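Local structure of water stress and hypersensitive response domain-containing protein (3BUT) at residues E19-A24 / T68-L73; A24-E29 / V59-A64; Y39-E44 / S72-N77; N46-A51 / N77-E82; I100-E105 / E112-L117. The protein is of unknown function but carries a late embryogenesis abundant (LEA_2) domain of the water stress and hypersensitive response type and may bind lipids. The protein carries 4 engineered substitutions. All blocks are in the same frame, centred on the assembly; numbering follows the deposited sequence. Where two conformers were deposited one is given.

Contact 3 is the buried one: strand 34-45 of the four-stranded sheet meets strand 66-76 of the three-stranded sheet through tyrosines and aliphatic side chains. Contact 1, partly buried, pairs that same strand 66-76 with strand 17-27 by regular backbone bonds and shares Ser72 and Leu73 with contact 3. Contact 5 is also strand pairing, but it lies at the surface of the other sheet and is interrupted by prolines. Contacts 2 and 4 both use strand 48-61, on opposite sides of the chain's centre. Contact 2, partly buried, joins the ends of two strands, where they run into loops, through an asparagine amide; contact 4, at the surface like contact 5, lays a helical turn on the strand by packing without hydrogen bonds across it.

Contact 1: E19-A24 / T68-L73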
# COMPACT_ATOMS: atom_id res chain seq x y z
N GLU A 19 12.72 -1.51 3.09
CA GLU A 19 13.75 -0.65 3.67
C GLU A 19 13.71 0.76 3.09
O GLU A 19 13.56 0.95 1.89
CB GLU A 19 15.14 -1.26 3.45
CG GLU A 19 16.30 -0.49 4.10
CD GLU A 19 17.66 -0.97 3.62
OE1 GLU A 19 17.72 -1.87 2.76
OE2 GLU A 19 18.68 -0.44 4.11
N ILE A 20 13.81 1.74 3.98
CA ILE A 20 14.01 3.12 3.59
C ILE A 20 15.40 3.48 4.10
O ILE A 20 15.75 3.13 5.23
CB ILE A 20 12.93 4.04 4.18
CG1 ILE A 20 11.54 3.61 3.69
CG2 ILE A 20 13.19 5.50 3.80
CD1 ILE A 20 10.37 4.20 4.47
N VAL A 21 16.19 4.15 3.27
CA VAL A 21 17.54 4.56 3.64
C VAL A 21 17.60 6.07 3.72
O VAL A 21 17.32 6.76 2.74
CB VAL A 21 18.61 4.04 2.64
CG1 VAL A 21 20.02 4.38 3.14
CG2 VAL A 21 18.48 2.55 2.43
N ALA A 22 17.95 6.59 4.90
CA ALA A 22 18.19 8.01 5.08
C ALA A 22 19.69 8.24 5.09
O ALA A 22 20.43 7.50 5.73
CB ALA A 22 17.57 8.48 6.39
N LEU A 23 20.14 9.24 4.34
CA LEU A 23 21.56 9.61 4.31
C LEU A 23 21.75 11.02 4.85
O LEU A 23 21.38 12.00 4.19
CB LEU A 23 22.14 9.51 2.90
CG LEU A 23 22.18 8.16 2.18
CD1 LEU A 23 22.96 8.30 0.89
CD2 LEU A 23 22.78 7.07 3.05
N ALA A 24 22.33 11.12 6.04
CA ALA A 24 22.54 12.40 6.71
C ALA A 24 24.00 12.84 6.66
O ALA A 24 24.87 12.14 7.16
CB ALA A 24 22.06 12.33 8.15
N THR A 68 28.91 11.34 5.78
CA THR A 68 27.55 10.88 5.50
C THR A 68 27.23 9.68 6.38
O THR A 68 27.93 8.67 6.35
CB THR A 68 27.35 10.58 4.00
OG1 THR A 68 27.57 11.78 3.25
CG2 THR A 68 25.93 10.08 3.72
N LEU A 69 26.18 9.82 7.19
CA LEU A 69 25.67 8.73 8.01
C LEU A 69 24.48 8.06 7.34
O LEU A 69 23.64 8.75 6.75
CB LEU A 69 25.22 9.25 9.38
CG LEU A 69 26.12 10.12 10.26
CD1 LEU A 69 25.42 10.34 11.59
CD2 LEU A 69 27.49 9.52 10.46
N LYS A 70 24.40 6.74 7.46
CA LYS A 70 23.34 5.93 6.85
C LYS A 70 22.44 5.32 7.92
O LYS A 70 22.90 4.62 8.83
CB LYS A 70 23.95 4.84 5.95
CG LYS A 70 22.99 3.72 5.52
CD LYS A 70 23.76 2.54 4.92
CE LYS A 70 23.10 1.20 5.25
NZ LYS A 70 21.90 0.89 4.41
N PHE A 71 21.14 5.59 7.80
CA PHE A 71 20.12 5.04 8.68
C PHE A 71 19.19 4.12 7.88
O PHE A 71 18.52 4.56 6.94
CB PHE A 71 19.34 6.17 9.37
CG PHE A 71 20.21 7.13 10.14
CD1 PHE A 71 20.62 6.83 11.44
CD2 PHE A 71 20.61 8.33 9.58
CE1 PHE A 71 21.43 7.70 12.16
CE2 PHE A 71 21.42 9.21 10.29
CZ PHE A 71 21.83 8.90 11.59
N SER A 72 19.20 2.84 8.22
CA SER A 72 18.37 1.86 7.56
C SER A 72 17.09 1.66 8.36
O SER A 72 17.13 1.15 9.48
CB SER A 72 19.13 0.54 7.44
OG SER A 72 18.32 -0.46 6.84
N LEU A 73 15.97 2.08 7.79
CA LEU A 73 14.69 1.99 8.46
C LEU A 73 13.88 0.88 7.82
O LEU A 73 13.45 1.01 6.68
CB LEU A 73 13.94 3.32 8.36
CG LEU A 73 14.73 4.63 8.47
CD1 LEU A 73 13.86 5.81 8.08
CD2 LEU A 73 15.32 4.82 9.85
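Leu73, Ala24 and Phe71 are the residues most covered where strands 19-24 and 68-73 pair, their segment axes 160° apart and so antiparallel. Leu73 faces Ile20 in a hydrogen-bonded pair, with Leu73 N 2.8 Å from Ile20 O and a return bond from Ile20 N to Leu73 O. Its side chain leans over the same carbonyl, Leu73 CB lying 3.6 Å from Ile20 O. Ala24 exchanges two backbone bonds with Leu69, and its methyl meets the edge of the Phe71 ring, Ala24 CB to Phe71 CE2 being 3.8 Å. The ring reaches it because Phe71 CG stands beside its own backbone N (chi1 -57°) and tips back along the chain toward Ala24. Phe71 itself is bonded both ways to Ala22.

This is regular antiparallel sheet, one of the two pairings of the three-stranded sheet in which strand 17-27 lies between 3-10 and 66-76. Ile20, Ala22, Ala24, Leu69, Phe71 and Leu73 share one face, where Phe71 and Leu73 pack on Ile100 of strand 93-105.

The other face carries Val21, Leu23, Lys70 and Ser72, and its chemistry is mixed. Extended Glu19 reaches along it, and Ser72 OG donates to Glu19 OE2 at 2.8 Å from above the carboxylate plane (46° out of it). Lys70 NZ makes a long salt bridge of 3.5 Å to Glu19 OE2, doubtful because the lysine is disordered over two conformers. The other carboxylate oxygen, OE1, accepts from Val12 N. Nearer its root the lysine is flanked by apolar groups, Leu23 CD2 lying 3.8 Å from Lys70 CB and Val21 CG1 beside Lys70 CG.

Contact 2: A24-E29 / V59-A64; sequences AKVRNE and VTVKPA. Engineered in segment 59-64: Ala64 (natural residue Lys).
Asn28 inserts its side chain against the chain at Val61 and Lys62, where strand 48-61 gives way to a loop. Its CB comes first, 3.4 Å from Lys62 O and 3.7 Å from the Val61 CG1 methyl. With CG anti to the backbone N (chi1 -170°), the amide is carried on past the Lys62 carbonyl. At the tip, ND2 donates to Val61 O at 3.0 Å. The bond is bent at the hydrogen (136°), and ND2 stands above the Val61 carbonyl plane, 50° out of it. A second bond takes ND2 to Val32 O, and OD1 accepts from Asp30 N, which closes an Asx turn and fixes the rotation of the amide.

The backbone adds a weak bond, Ala64 N to Asn28 O at 3.1 Å; Ala64 is an engineered residue. Arg27 NH1 lies 2.9 Å from Ala64 O, but at an angle too poor for a hydrogen bond. Nearer the strands, Val26 CG2 touches Val61 CG2 at 3.9 Å, joining the apolar layer that includes Leu69. Because the amide grips main-chain carbonyls, the join between the two loop ends probably depends more on backbone shape than on the side chains of Lys62 and Ala64.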
# COMPACT_ATOMS: atom_id res chain seq x y z
N ALA A 24 22.33 11.12 6.04
CA ALA A 24 22.54 12.40 6.71
C ALA A 24 24.00 12.84 6.66
O ALA A 24 24.87 12.14 7.16
CB ALA A 24 22.06 12.33 8.15
N LYS A 25 24.25 13.99 6.03
CA LYS A 25 25.57 14.59 6.03
C LYS A 25 25.75 15.41 7.31
O LYS A 25 25.08 16.41 7.52
CB LYS A 25 25.74 15.48 4.79
CG LYS A 25 27.14 16.08 4.59
CD LYS A 25 28.15 15.06 4.05
CE LYS A 25 29.42 15.74 3.55
NZ LYS A 25 30.49 14.77 3.17
N VAL A 26 26.66 14.95 8.18
CA VAL A 26 26.94 15.65 9.43
C VAL A 26 28.35 16.22 9.44
O VAL A 26 29.28 15.60 8.96
CB VAL A 26 26.72 14.77 10.68
CG1 VAL A 26 25.26 14.37 10.81
CG2 VAL A 26 27.59 13.53 10.65
N ARG A 27 28.48 17.43 9.96
CA ARG A 27 29.78 18.05 10.17
C ARG A 27 30.05 18.12 11.68
O ARG A 27 29.22 18.61 12.44
CB ARG A 27 29.82 19.43 9.52
CG ARG A 27 31.14 20.17 9.70
CD ARG A 27 31.39 21.16 8.58
NE ARG A 27 31.90 20.49 7.38
CZ ARG A 27 33.19 20.38 7.07
NH1 ARG A 27 34.12 20.90 7.86
NH2 ARG A 27 33.55 19.76 5.96
N ASN A 28 31.21 17.62 12.09
CA ASN A 28 31.62 17.70 13.48
C ASN A 28 32.25 19.06 13.80
O ASN A 28 33.31 19.39 13.28
CB ASN A 28 32.60 16.57 13.80
CG ASN A 28 32.91 16.44 15.28
OD1 ASN A 28 32.40 17.19 16.10
ND2 ASN A 28 33.73 15.46 15.62
N GLU A 29 31.58 19.82 14.66
CA GLU A 29 32.03 21.17 15.01
C GLU A 29 32.67 21.22 16.40
O GLU A 29 32.82 22.29 17.00
CB GLU A 29 30.88 22.16 14.88
CG GLU A 29 30.23 22.14 13.49
CD GLU A 29 29.27 23.28 13.25
OE1 GLU A 29 29.16 24.17 14.11
OE2 GLU A 29 28.62 23.28 12.19
N VAL A 59 29.86 4.48 14.17
CA VAL A 59 30.53 5.31 13.16
C VAL A 59 31.14 6.53 13.84
O VAL A 59 30.47 7.20 14.62
CB VAL A 59 29.52 5.80 12.06
CG1 VAL A 59 30.12 6.88 11.18
CG2 VAL A 59 29.05 4.65 11.18
N THR A 60 32.41 6.83 13.56
CA THR A 60 33.03 8.08 14.03
C THR A 60 32.99 9.20 13.01
O THR A 60 33.10 8.96 11.81
CB THR A 60 34.51 7.94 14.43
OG1 THR A 60 35.21 7.13 13.48
CG2 THR A 60 34.65 7.37 15.80
N VAL A 61 32.82 10.42 13.50
CA VAL A 61 33.06 11.61 12.70
C VAL A 61 34.27 12.31 13.34
O VAL A 61 34.22 12.67 14.51
CB VAL A 61 31.84 12.56 12.66
CG1 VAL A 61 32.02 13.62 11.58
CG2 VAL A 61 30.55 11.78 12.40
N LYS A 62 35.34 12.46 12.56
CA LYS A 62 36.58 13.08 13.06
C LYS A 62 36.35 14.58 13.29
O LYS A 62 35.49 15.18 12.64
CB LYS A 62 37.74 12.84 12.08
CG LYS A 62 38.40 11.47 12.21
CD LYS A 62 39.91 11.51 11.94
CE LYS A 62 40.26 11.46 10.45
NZ LYS A 62 40.20 10.08 9.89
N PRO A 63 37.09 15.19 14.26
CA PRO A 63 36.91 16.63 14.52
C PRO A 63 37.10 17.47 13.27
O PRO A 63 38.02 17.21 12.50
CB PRO A 63 38.04 16.97 15.50
CG PRO A 63 38.48 15.70 16.08
CD PRO A 63 38.08 14.59 15.18
N ALA A 64 36.21 18.45 13.07
CA ALA A 64 36.20 19.35 11.89
C ALA A 64 35.91 18.70 10.53
O ALA A 64 35.92 19.38 9.50
CB ALA A 64 37.48 20.23 11.84

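Contact 3: Y39-E44 / S72-N77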
# COMPACT_ATOMS: atom_id res chain seq x y z
N TYR A 39 21.38 3.72 16.55
CA TYR A 39 20.17 4.54 16.49
C TYR A 39 18.94 3.69 16.69
O TYR A 39 18.89 2.53 16.29
CB TYR A 39 20.08 5.28 15.14
CG TYR A 39 20.15 4.38 13.92
CD1 TYR A 39 21.38 3.94 13.41
CD2 TYR A 39 18.99 3.98 13.26
CE1 TYR A 39 21.44 3.11 12.30
CE2 TYR A 39 19.04 3.15 12.14
CZ TYR A 39 20.27 2.72 11.66
OH TYR A 39 20.34 1.90 10.56
N HIS A 40 17.94 4.29 17.33
CA HIS A 40 16.61 3.72 17.39
C HIS A 40 15.73 4.43 16.37
O HIS A 40 15.84 5.64 16.17
CB HIS A 40 16.02 3.86 18.80
CG HIS A 40 14.73 3.11 18.99
ND1 HIS A 40 14.68 1.86 19.55
CD2 HIS A 40 13.46 3.44 18.67
CE1 HIS A 40 13.43 1.44 19.58
NE2 HIS A 40 12.66 2.38 19.05
N TYR A 41 14.85 3.68 15.71
CA TYR A 41 13.90 4.28 14.78
C TYR A 41 12.49 3.80 14.99
O TYR A 41 12.27 2.67 15.41
CB TYR A 41 14.34 4.08 13.33
CG TYR A 41 14.37 2.65 12.87
CD1 TYR A 41 15.49 1.86 13.09
CD2 TYR A 41 13.28 2.08 12.21
CE1 TYR A 41 15.53 0.54 12.68
CE2 TYR A 41 13.31 0.76 11.79
CZ TYR A 41 14.43 -0.00 12.03
OH TYR A 41 14.46 -1.31 11.61
N THR A 42 11.53 4.68 14.72
CA THR A 42 10.11 4.34 14.71
C THR A 42 9.43 4.95 13.50
O THR A 42 9.76 6.07 13.09
CB THR A 42 9.33 4.80 16.00
OG1 THR A 42 9.36 6.23 16.12
CG2 THR A 42 9.88 4.18 17.26
N ILE A 43 8.49 4.22 12.92
CA ILE A 43 7.59 4.77 11.90
C ILE A 43 6.14 4.51 12.31
O ILE A 43 5.75 3.36 12.50
CB ILE A 43 7.86 4.21 10.49
CG1 ILE A 43 9.30 4.50 10.05
CG2 ILE A 43 6.86 4.80 9.48
CD1 ILE A 43 9.71 3.85 8.74
N GLU A 44 5.37 5.57 12.49
CA GLU A 44 3.95 5.45 12.79
C GLU A 44 3.14 5.97 11.63
O GLU A 44 3.48 6.98 11.02
CB GLU A 44 3.58 6.20 14.08
CG GLU A 44 4.12 5.56 15.35
CD GLU A 44 3.42 6.05 16.61
OE1 GLU A 44 2.24 6.44 16.54
OE2 GLU A 44 4.07 6.02 17.68
N SER A 72 19.20 2.84 8.22
CA SER A 72 18.37 1.86 7.56
C SER A 72 17.09 1.66 8.36
O SER A 72 17.13 1.15 9.48
CB SER A 72 19.13 0.54 7.44
OG SER A 72 18.32 -0.46 6.84
N LEU A 73 15.97 2.08 7.79
CA LEU A 73 14.69 1.99 8.46
C LEU A 73 13.88 0.88 7.82
O LEU A 73 13.45 1.01 6.68
CB LEU A 73 13.94 3.32 8.36
CG LEU A 73 14.73 4.63 8.47
CD1 LEU A 73 13.86 5.81 8.08
CD2 LEU A 73 15.32 4.82 9.85
N ARG A 74 13.68 -0.21 8.56
CA ARG A 74 13.00 -1.38 8.03
C ARG A 74 11.57 -1.51 8.54
O ARG A 74 11.31 -1.35 9.73
CB ARG A 74 13.78 -2.66 8.33
CG ARG A 74 15.13 -2.75 7.61
CD ARG A 74 15.97 -3.90 8.15
NE ARG A 74 17.39 -3.71 7.87
CZ ARG A 74 18.23 -3.02 8.64
NH1 ARG A 74 19.50 -2.90 8.30
NH2 ARG A 74 17.80 -2.43 9.76
N LEU A 75 10.65 -1.81 7.63
CA LEU A 75 9.25 -2.00 7.95
C LEU A 75 8.85 -3.45 7.77
O LEU A 75 8.91 -3.99 6.66
CB LEU A 75 8.35 -1.12 7.08
CG LEU A 75 8.49 0.40 7.11
CD1 LEU A 75 9.42 0.88 6.03
CD2 LEU A 75 7.13 1.01 6.91
N ASN A 76 8.45 -4.08 8.87
CA ASN A 76 7.80 -5.39 8.85
C ASN A 76 6.40 -5.22 8.26
O ASN A 76 5.61 -4.41 8.76
CB ASN A 76 7.75 -5.97 10.27
CG ASN A 76 6.96 -7.27 10.36
OD1 ASN A 76 6.04 -7.39 11.16
ND2 ASN A 76 7.32 -8.25 9.54
N ASN A 77 6.11 -5.97 7.20
CA ASN A 77 4.86 -5.80 6.46
C ASN A 77 3.61 -6.24 7.21
O ASN A 77 2.51 -5.79 6.91
CB ASN A 77 4.94 -6.50 5.11
CG ASN A 77 6.18 -6.11 4.32
OD1 ASN A 77 6.51 -4.93 4.21
ND2 ASN A 77 6.87 -7.10 3.76
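Tyr41 and Leu73 mark the nearest approach of the backbones, their CA atoms 6.8 Å apart, and the segment axes cross at -45°, as for strands of facing sheets rather than bonded neighbours. Leu73 CA lies over one face of the Tyr41 ring, 4.0 Å from its centroid, in a CH-pi contact. Beside it, Leu73 CD2 packs on Tyr41 CB at 3.7 Å.

Both tyrosines hold CG between their own N and carbonyl carbon (chi1 55° in Tyr39, 64° in Tyr41), which sends the rings across to the other strand. There their hydroxyls meet backbone N-H groups: Ser72 N donates to Tyr39 OH at 2.8 Å, and Arg74 N donates weakly to Tyr41 OH at 3.3 Å. Tyr41 OH also lies at the edge of the Arg74 guanidinium. Replacing Tyr41 by an alanine would probably leave Arg74 N without this acceptor and open a gap beside Leu73. Farther on, Ile43 CD1 meets Leu75 CG at 4.0 Å, the two side chains roughly perpendicular.

Strand 34-45 lies between strands 48-61 and 93-105, and Ile43 also touches Val98 of the latter. Across the interface Tyr39 meets the ring of Phe71, of strand 66-76, edge-to-face, and within the facing sheet Leu75 packs on Ile20.

Contact 4: N46-A51 / N77-E82; sequences NGVKVA and NSFLRE. Engineered in segment 77-82: Leu80 (natural residue Ile).
A backbone carbonyl sits over the face of an aromatic ring: Lys49 O rests above Phe79, 3.2 Å from Phe79 CD1. It is offset toward the rim, where an electron-rich oxygen would probably be less disfavoured than over the ring centre. Phe79 stands at an unusual first torsion (chi1 -103°), which turns the ring under this carbonyl. Its edge meets Val48, the CG1 methyl lying 4.3 Å from Phe79 CD1.

The rest is van der Waals packing, methyls against carbon and oxygen, without a shared hydrogen bond. Phe79 O points among methyls, with Val50 CG1 at 3.4 Å and Val48 CG1 also close to it. Val50 CB lies 4.3 Å from the CG atom of Leu80, an engineered residue. Glu82 has CG between its backbone N and carbonyl carbon (chi1 56°), and from there the extended chain passes Val48 obliquely, Glu82 OE2 coming 3.7 Å from Val48 CG1. The helical turn is weakly bonded, with Arg81 N to Asn77 O at 2.8 Å, and Arg81 NH1 makes a weak bond to Asp15 O of the second subunit.

Val50 also packs on Leu75 of strand 66-76 and on Trp83 of helix 83-89. Val50 and Ala51 both face Ile43 of strand 34-45, so the turn packs where an outermost strand, within the chain, of the four-stranded sheet carries a classic beta bulge.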
# COMPACT_ATOMS: atom_id res chain seq x y z
N ASN A 46 -0.94 6.62 10.88
CA ASN A 46 -2.24 6.76 11.59
C ASN A 46 -2.32 6.13 12.98
O ASN A 46 -3.35 5.57 13.36
CB ASN A 46 -3.39 6.22 10.73
CG ASN A 46 -3.53 6.93 9.41
OD1 ASN A 46 -3.26 8.13 9.29
ND2 ASN A 46 -3.97 6.19 8.40
N GLY A 47 -1.23 6.22 13.75
CA GLY A 47 -1.19 5.61 15.07
C GLY A 47 -0.96 4.10 15.09
O GLY A 47 -1.02 3.49 16.15
N VAL A 48 -0.72 3.50 13.93
CA VAL A 48 -0.21 2.14 13.87
C VAL A 48 1.31 2.22 13.81
O VAL A 48 1.87 2.87 12.93
CB VAL A 48 -0.74 1.36 12.63
CG1 VAL A 48 -0.21 -0.06 12.61
CG2 VAL A 48 -2.26 1.36 12.61
N LYS A 49 1.99 1.57 14.75
CA LYS A 49 3.45 1.55 14.77
C LYS A 49 3.98 0.46 13.85
O LYS A 49 4.13 -0.70 14.26
CB LYS A 49 3.97 1.38 16.20
CG LYS A 49 5.45 1.70 16.37
CD LYS A 49 5.80 2.07 17.80
CE LYS A 49 5.80 0.86 18.73
NZ LYS A 49 6.23 1.24 20.11
N VAL A 50 4.28 0.84 12.61
CA VAL A 50 4.65 -0.11 11.56
C VAL A 50 6.14 -0.47 11.55
O VAL A 50 6.54 -1.46 10.93
CB VAL A 50 4.20 0.38 10.15
CG1 VAL A 50 2.69 0.55 10.09
CG2 VAL A 50 4.88 1.67 9.78
N ALA A 51 6.96 0.33 12.23
CA ALA A 51 8.38 0.06 12.41
C ALA A 51 8.85 0.56 13.78
O ALA A 51 8.43 1.62 14.24
CB ALA A 51 9.20 0.70 11.31
N ASN A 77 6.11 -5.97 7.20
CA ASN A 77 4.86 -5.80 6.46
C ASN A 77 3.61 -6.24 7.21
O ASN A 77 2.51 -5.79 6.91
CB ASN A 77 4.94 -6.50 5.11
CG ASN A 77 6.18 -6.11 4.32
OD1 ASN A 77 6.51 -4.93 4.21
ND2 ASN A 77 6.87 -7.10 3.76
N SER A 78 3.80 -7.13 8.18
CA SER A 78 2.68 -7.60 9.02
C SER A 78 2.04 -6.47 9.83
O SER A 78 0.82 -6.44 10.02
CB SER A 78 3.15 -8.73 9.95
OG SER A 78 2.06 -9.23 10.71
N PHE A 79 2.87 -5.54 10.30
CA PHE A 79 2.39 -4.31 10.92
C PHE A 79 1.90 -3.30 9.87
O PHE A 79 1.09 -2.43 10.18
CB PHE A 79 3.49 -3.67 11.77
CG PHE A 79 3.32 -3.87 13.25
CD1 PHE A 79 2.24 -3.31 13.93
CD2 PHE A 79 4.25 -4.61 13.98
CE1 PHE A 79 2.08 -3.49 15.31
CE2 PHE A 79 4.10 -4.79 15.35
CZ PHE A 79 3.02 -4.23 16.02
N LEU A 80 2.38 -3.42 8.63
CA LEU A 80 1.93 -2.57 7.54
C LEU A 80 0.55 -2.96 7.03
O LEU A 80 -0.17 -2.11 6.52
CB LEU A 80 2.91 -2.57 6.37
CG LEU A 80 3.84 -1.38 6.21
CD1 LEU A 80 4.99 -1.76 5.30
CD2 LEU A 80 3.08 -0.19 5.64
N ARG A 81 0.19 -4.23 7.20
CA ARG A 81 -1.13 -4.73 6.77
C ARG A 81 -2.27 -4.28 7.69
O ARG A 81 -3.45 -4.37 7.30
CB ARG A 81 -1.14 -6.25 6.65
CG ARG A 81 -0.37 -6.82 5.46
CD ARG A 81 -0.45 -8.35 5.40
NE ARG A 81 0.08 -9.01 6.60
CZ ARG A 81 -0.66 -9.62 7.52
NH1 ARG A 81 -1.98 -9.67 7.41
NH2 ARG A 81 -0.07 -10.18 8.57
N GLU A 82 -1.95 -3.82 8.89
CA GLU A 82 -2.99 -3.29 9.77
C GLU A 82 -3.08 -1.77 9.68
O GLU A 82 -3.97 -1.17 10.26
CB GLU A 82 -2.86 -3.80 11.21
CG GLU A 82 -1.53 -3.55 11.89
CD GLU A 82 -1.52 -4.04 13.33
OE1 GLU A 82 -1.98 -5.17 13.58
OE2 GLU A 82 -1.04 -3.28 14.20

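Contact 5: I100-E105 / E112-L117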
# COMPACT_ATOMS: atom_id res chain seq x y z
N ILE A 100 13.96 9.18 14.31
CA ILE A 100 15.27 8.55 14.43
C ILE A 100 15.97 9.12 15.67
O ILE A 100 16.11 10.34 15.81
CB ILE A 100 16.13 8.73 13.16
CG1 ILE A 100 15.48 8.01 11.97
CG2 ILE A 100 17.55 8.19 13.36
CD1 ILE A 100 15.88 8.56 10.60
N LYS A 101 16.38 8.23 16.56
CA LYS A 101 16.99 8.60 17.84
C LYS A 101 18.42 8.04 17.91
O LYS A 101 18.63 6.93 18.39
CB LYS A 101 16.12 8.03 18.97
CG LYS A 101 16.48 8.49 20.38
CD LYS A 101 15.40 8.02 21.38
CE LYS A 101 15.91 8.00 22.81
NZ LYS A 101 16.65 6.75 23.14
N PRO A 102 19.42 8.80 17.39
CA PRO A 102 20.79 8.30 17.43
C PRO A 102 21.40 8.35 18.82
O PRO A 102 21.08 9.24 19.62
CB PRO A 102 21.54 9.24 16.49
CG PRO A 102 20.76 10.49 16.49
CD PRO A 102 19.33 10.11 16.72
N THR A 103 22.25 7.37 19.10
CA THR A 103 23.01 7.30 20.34
C THR A 103 24.37 7.89 20.05
O THR A 103 25.20 7.27 19.39
CB THR A 103 23.18 5.85 20.81
OG1 THR A 103 21.90 5.21 20.85
CG2 THR A 103 23.80 5.81 22.19
N ILE A 104 24.58 9.11 20.55
CA ILE A 104 25.81 9.86 20.33
C ILE A 104 26.66 9.75 21.56
O ILE A 104 26.22 10.11 22.65
CB ILE A 104 25.50 11.35 20.04
CG1 ILE A 104 24.59 11.49 18.82
CG2 ILE A 104 26.78 12.15 19.87
CD1 ILE A 104 23.99 12.86 18.64
N GLU A 105 27.88 9.26 21.40
CA GLU A 105 28.78 9.05 22.53
C GLU A 105 29.91 10.06 22.50
O GLU A 105 30.71 10.08 21.57
CB GLU A 105 29.36 7.63 22.53
CG GLU A 105 28.32 6.50 22.56
CD GLU A 105 28.94 5.10 22.58
OE1 GLU A 105 30.12 4.95 22.21
OE2 GLU A 105 28.22 4.15 22.95
N GLU A 112 24.36 11.40 24.48
CA GLU A 112 23.34 12.37 24.08
C GLU A 112 22.39 11.62 23.16
O GLU A 112 22.84 10.95 22.23
CB GLU A 112 23.96 13.54 23.31
CG GLU A 112 25.02 14.33 24.08
CD GLU A 112 25.43 15.60 23.36
OE1 GLU A 112 24.72 16.62 23.49
OE2 GLU A 112 26.48 15.58 22.69
N VAL A 113 21.08 11.72 23.41
CA VAL A 113 20.11 11.00 22.57
C VAL A 113 18.98 11.87 21.99
O VAL A 113 17.83 11.76 22.41
CB VAL A 113 19.53 9.75 23.29
CG1 VAL A 113 20.38 8.53 23.00
CG2 VAL A 113 19.40 9.99 24.80
N PRO A 114 19.31 12.74 21.01
CA PRO A 114 18.29 13.60 20.42
C PRO A 114 17.31 12.82 19.54
O PRO A 114 17.67 11.79 18.97
CB PRO A 114 19.11 14.59 19.58
CG PRO A 114 20.33 13.85 19.21
CD PRO A 114 20.63 12.96 20.38
N VAL A 115 16.07 13.29 19.46
CA VAL A 115 15.05 12.66 18.63
C VAL A 115 14.72 13.57 17.46
O VAL A 115 14.28 14.71 17.65
CB VAL A 115 13.77 12.35 19.43
CG1 VAL A 115 12.78 11.57 18.58
CG2 VAL A 115 14.09 11.57 20.69
N PHE A 116 14.97 13.07 16.25
CA PHE A 116 14.65 13.80 15.03
C PHE A 116 13.34 13.30 14.47
O PHE A 116 13.23 12.14 14.08
CB PHE A 116 15.79 13.68 14.02
CG PHE A 116 17.09 14.24 14.52
CD1 PHE A 116 17.35 15.60 14.45
CD2 PHE A 116 18.05 13.40 15.08
CE1 PHE A 116 18.55 16.13 14.93
CE2 PHE A 116 19.25 13.91 15.55
CZ PHE A 116 19.50 15.28 15.48
N LEU A 117 12.33 14.17 14.45
CA LEU A 117 11.00 13.80 13.98
C LEU A 117 10.73 14.38 12.60
O LEU A 117 11.14 15.51 12.30
CB LEU A 117 9.93 14.30 14.95
CG LEU A 117 10.01 13.96 16.44
CD1 LEU A 117 9.18 14.95 17.23
CD2 LEU A 117 9.53 12.55 16.72
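Ile100 and Phe116 at one end, Ile104 and Glu112 at the other, make the backbone hydrogen bonds of this contact, two for each antiparallel pair. Ile100 N lies 3.1 Å from Phe116 O, and Glu112 N lies 2.9 Å from Ile104 O. Midway, Pro102 faces Pro114, and neither has an N-H to give, so the expected bonds there are missing. Pro102 CD takes the place of an N-H, 3.3 Å from Pro114 O, and Lys101 CA makes a CA-H...O contact of 3.5 Å to the same oxygen.

The two segments belong to the beta hairpin of strands 93-105 and 111-123, whose second strand is outermost in the four-stranded sheet within the chain.

Apolar contacts fill the proline stretch. Pro102 CG touches the edge of the Phe116 ring, 3.9 Å from CE2, the two side chains about perpendicular. Ile104 CD1 packs against Pro114 CD at 3.8 Å. Pro102 and Ile104 also meet Val36 and Ile34 of strand 34-45.

Lys101 contributes its aliphatic part. Its chain runs out from CG anti to the backbone N (chi1 -171°), laying CD 3.8 Å from Val115 CG2 and CE beside Val113 CB. An aspartate here is likely to leave Val113 and Val115 without the cover of the lysine's methylenes. Among polar side chains, Thr103 OG1 bonds outside the hairpin, to Tyr54 OH of strand 48-61.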